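PDB 5UCT: endoribonuclease MazF3 from Mycobacterium tuberculosis, which acts as the toxin of a type II toxin-antitoxin system, an endoribonuclease that cleaves mRNA and 23S rRNA, mainly within the sequence UUCCU. Local coordinates for residues A[29-34]-A[65-70]. Numbering follows the deposited sequence.
Sequences NVTVAP and TQTIPV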
loop_
_atom_site.group_PDB
_atom_site.type_symbol
_atom_site.label_atom_id
_atom_site.label_comp_id
_atom_site.label_asym_id
_atom_site.label_seq_id
_atom_site.Cartn_x
_atom_site.Cartn_y
_atom_site.Cartn_z
ATOM N N ASN A 29 13.417 -0.283 3.134
ATOM C CA ASN A 29 12.356 0.082 2.212
ATOM C C ASN A 29 11.344 0.968 2.929
ATOM O O ASN A 29 11.308 1.039 4.160
ATOM C CB ASN A 29 11.664 -1.164 1.642
ATOM C CG ASN A 29 12.635 -2.103 0.951
ATOM O OD1 ASN A 29 13.407 -1.693 0.083
ATOM N ND2 ASN A 29 12.604 -3.372 1.338
ATOM N N VAL A 30 10.519 1.651 2.140
ATOM C CA VAL A 30 9.498 2.547 2.672
ATOM C C VAL A 30 8.303 2.524 1.729
ATOM O O VAL A 30 8.461 2.578 0.506
ATOM C CB VAL A 30 10.047 3.980 2.860
ATOM C CG1 VAL A 30 10.695 4.483 1.576
ATOM C CG2 VAL A 30 8.944 4.925 3.315
ATOM N N THR A 31 7.108 2.412 2.302
ATOM C CA THR A 31 5.877 2.427 1.525
ATOM C C THR A 31 5.401 3.865 1.380
ATOM O O THR A 31 5.293 4.593 2.372
ATOM C CB THR A 31 4.797 1.571 2.189
ATOM O OG1 THR A 31 5.279 0.233 2.352
ATOM C CG2 THR A 31 3.540 1.541 1.335
ATOM N N VAL A 32 5.127 4.273 0.140
ATOM C CA VAL A 32 4.785 5.652 -0.174
ATOM C C VAL A 32 3.515 5.684 -1.015
ATOM O O VAL A 32 3.103 4.682 -1.602
ATOM C CB VAL A 32 5.929 6.378 -0.913
ATOM C CG1 VAL A 32 7.193 6.385 -0.066
ATOM C CG2 VAL A 32 6.191 5.723 -2.258
ATOM N N ALA A 33 2.894 6.862 -1.061
ATOM C CA ALA A 33 1.749 7.121 -1.925
ATOM C C ALA A 33 2.091 8.280 -2.849
ATOM O O ALA A 33 2.422 9.374 -2.362
ATOM C CB ALA A 33 0.494 7.439 -1.108
ATOM N N PRO A 34 2.031 8.105 -4.166
ATOM C CA PRO A 34 2.457 9.173 -5.074
ATOM C C PRO A 34 1.464 10.324 -5.092
ATOM O O PRO A 34 0.285 10.175 -4.767
ATOM C CB PRO A 34 2.521 8.474 -6.434
ATOM C CG PRO A 34 1.518 7.382 -6.326
ATOM C CD PRO A 34 1.563 6.915 -4.895
ATOM N N THR A 65 -0.173 3.061 -4.217
ATOM C CA THR A 65 0.888 3.015 -3.221
ATOM C C THR A 65 1.973 2.027 -3.640
ATOM O O THR A 65 1.702 0.995 -4.260
ATOM C CB THR A 65 0.331 2.620 -1.854
ATOM O OG1 THR A 65 0.078 1.210 -1.842
ATOM C CG2 THR A 65 -0.968 3.368 -1.573
ATOM N N GLN A 66 3.217 2.358 -3.300
ATOM C CA GLN A 66 4.364 1.549 -3.683
ATOM C C GLN A 66 5.343 1.480 -2.522
ATOM O O GLN A 66 5.453 2.416 -1.726
ATOM C CB GLN A 66 5.072 2.122 -4.921
ATOM C CG GLN A 66 4.184 2.266 -6.156
ATOM C CD GLN A 66 4.089 0.990 -6.966
ATOM O OE1 GLN A 66 4.701 -0.018 -6.625
ATOM N NE2 GLN A 66 3.328 1.033 -8.053
ATOM N N THR A 67 6.054 0.356 -2.433
ATOM C CA THR A 67 7.166 0.191 -1.501
ATOM C C THR A 67 8.459 0.297 -2.302
ATOM O O THR A 67 8.760 -0.576 -3.123
ATOM C CB THR A 67 7.085 -1.147 -0.767
ATOM O OG1 THR A 67 5.886 -1.195 0.014
ATOM C CG2 THR A 67 8.280 -1.317 0.151
ATOM N N ILE A 68 9.214 1.366 -2.068
ATOM C CA ILE A 68 10.426 1.653 -2.834
ATOM C C ILE A 68 11.638 1.532 -1.918
ATOM O O ILE A 68 11.495 1.625 -0.690
ATOM C CB ILE A 68 10.361 3.048 -3.480
ATOM C CG1 ILE A 68 10.436 4.143 -2.407
ATOM C CG2 ILE A 68 9.093 3.199 -4.296
ATOM C CD1 ILE A 68 10.507 5.544 -2.970
ATOM N N PRO A 69 12.839 1.312 -2.454
ATOM C CA PRO A 69 14.033 1.360 -1.606
ATOM C C PRO A 69 14.250 2.766 -1.072
ATOM O O PRO A 69 13.915 3.759 -1.721
ATOM C CB PRO A 69 15.164 0.942 -2.553
ATOM C CG PRO A 69 14.487 0.246 -3.686
ATOM C CD PRO A 69 13.161 0.919 -3.837
ATOM N N VAL A 70 14.817 2.844 0.136
ATOM C CA VAL A 70 15.153 4.143 0.712
ATOM C C VAL A 70 16.198 4.862 -0.138
ATOM O O VAL A 70 16.282 6.097 -0.108
ATOM C CB VAL A 70 15.614 3.968 2.179
ATOM C CG1 VAL A 70 16.108 5.281 2.771
ATOM C CG2 VAL A 70 14.474 3.428 3.027
#
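Val30 and Ile68 face each other as a hydrogen-bonded pair of an antiparallel ladder in the curled, SH3-like sheet of the PemK/MazF fold, where strand 29-36 lies between strands 12-17 and 66-69. Val30 N donates to Ile68 O at 3.0 Å, and Ile68 N returns a bond to Val30 O. Two residues on, Val32 and Gln66 repeat the exchange, with Val32 N reaching Gln66 O at 2.7 Å, nearly straight at 170°. In the non-hydrogen-bonded pair between them, Thr31 and Thr67 bring their CA atoms to 4.0 Å.

From Ile68 CB the chain divides. CG1 stands between the backbone N and the carbonyl carbon (chi1 69°), which lays it beside Val30, 4.0 Å from Val30 CG1 and 3.9 Å from Val30 O. CG2 turns back along the strand toward Val32 CG2, while CD1 extends the chain beyond CG1 (chi2 175°); outside the ladder the side chain touches Leu9. Branched apolar residues suit the buried places of Val30, Val32 and Ile68, the two valines also packing on Ile17 of strand 12-17. Gln66 starts on this face too, but its chain leads away from strand 29-34, and NE2 hydrogen-bonds to the Thr67 carbonyl of the second subunit.

Threonine suits the other face, because each carries a methyl for packing and a hydroxyl for polar partners. Thr67 CG2 touches Asn29 CB at 3.7 Å, and its OG1 bonds to the carbonyl of Thr65 of the second subunit, so strand 66-69 contributes directly to the dimer interface. Within the chain, Thr67 OG1 lies 2.8 Å from Thr31 OG1.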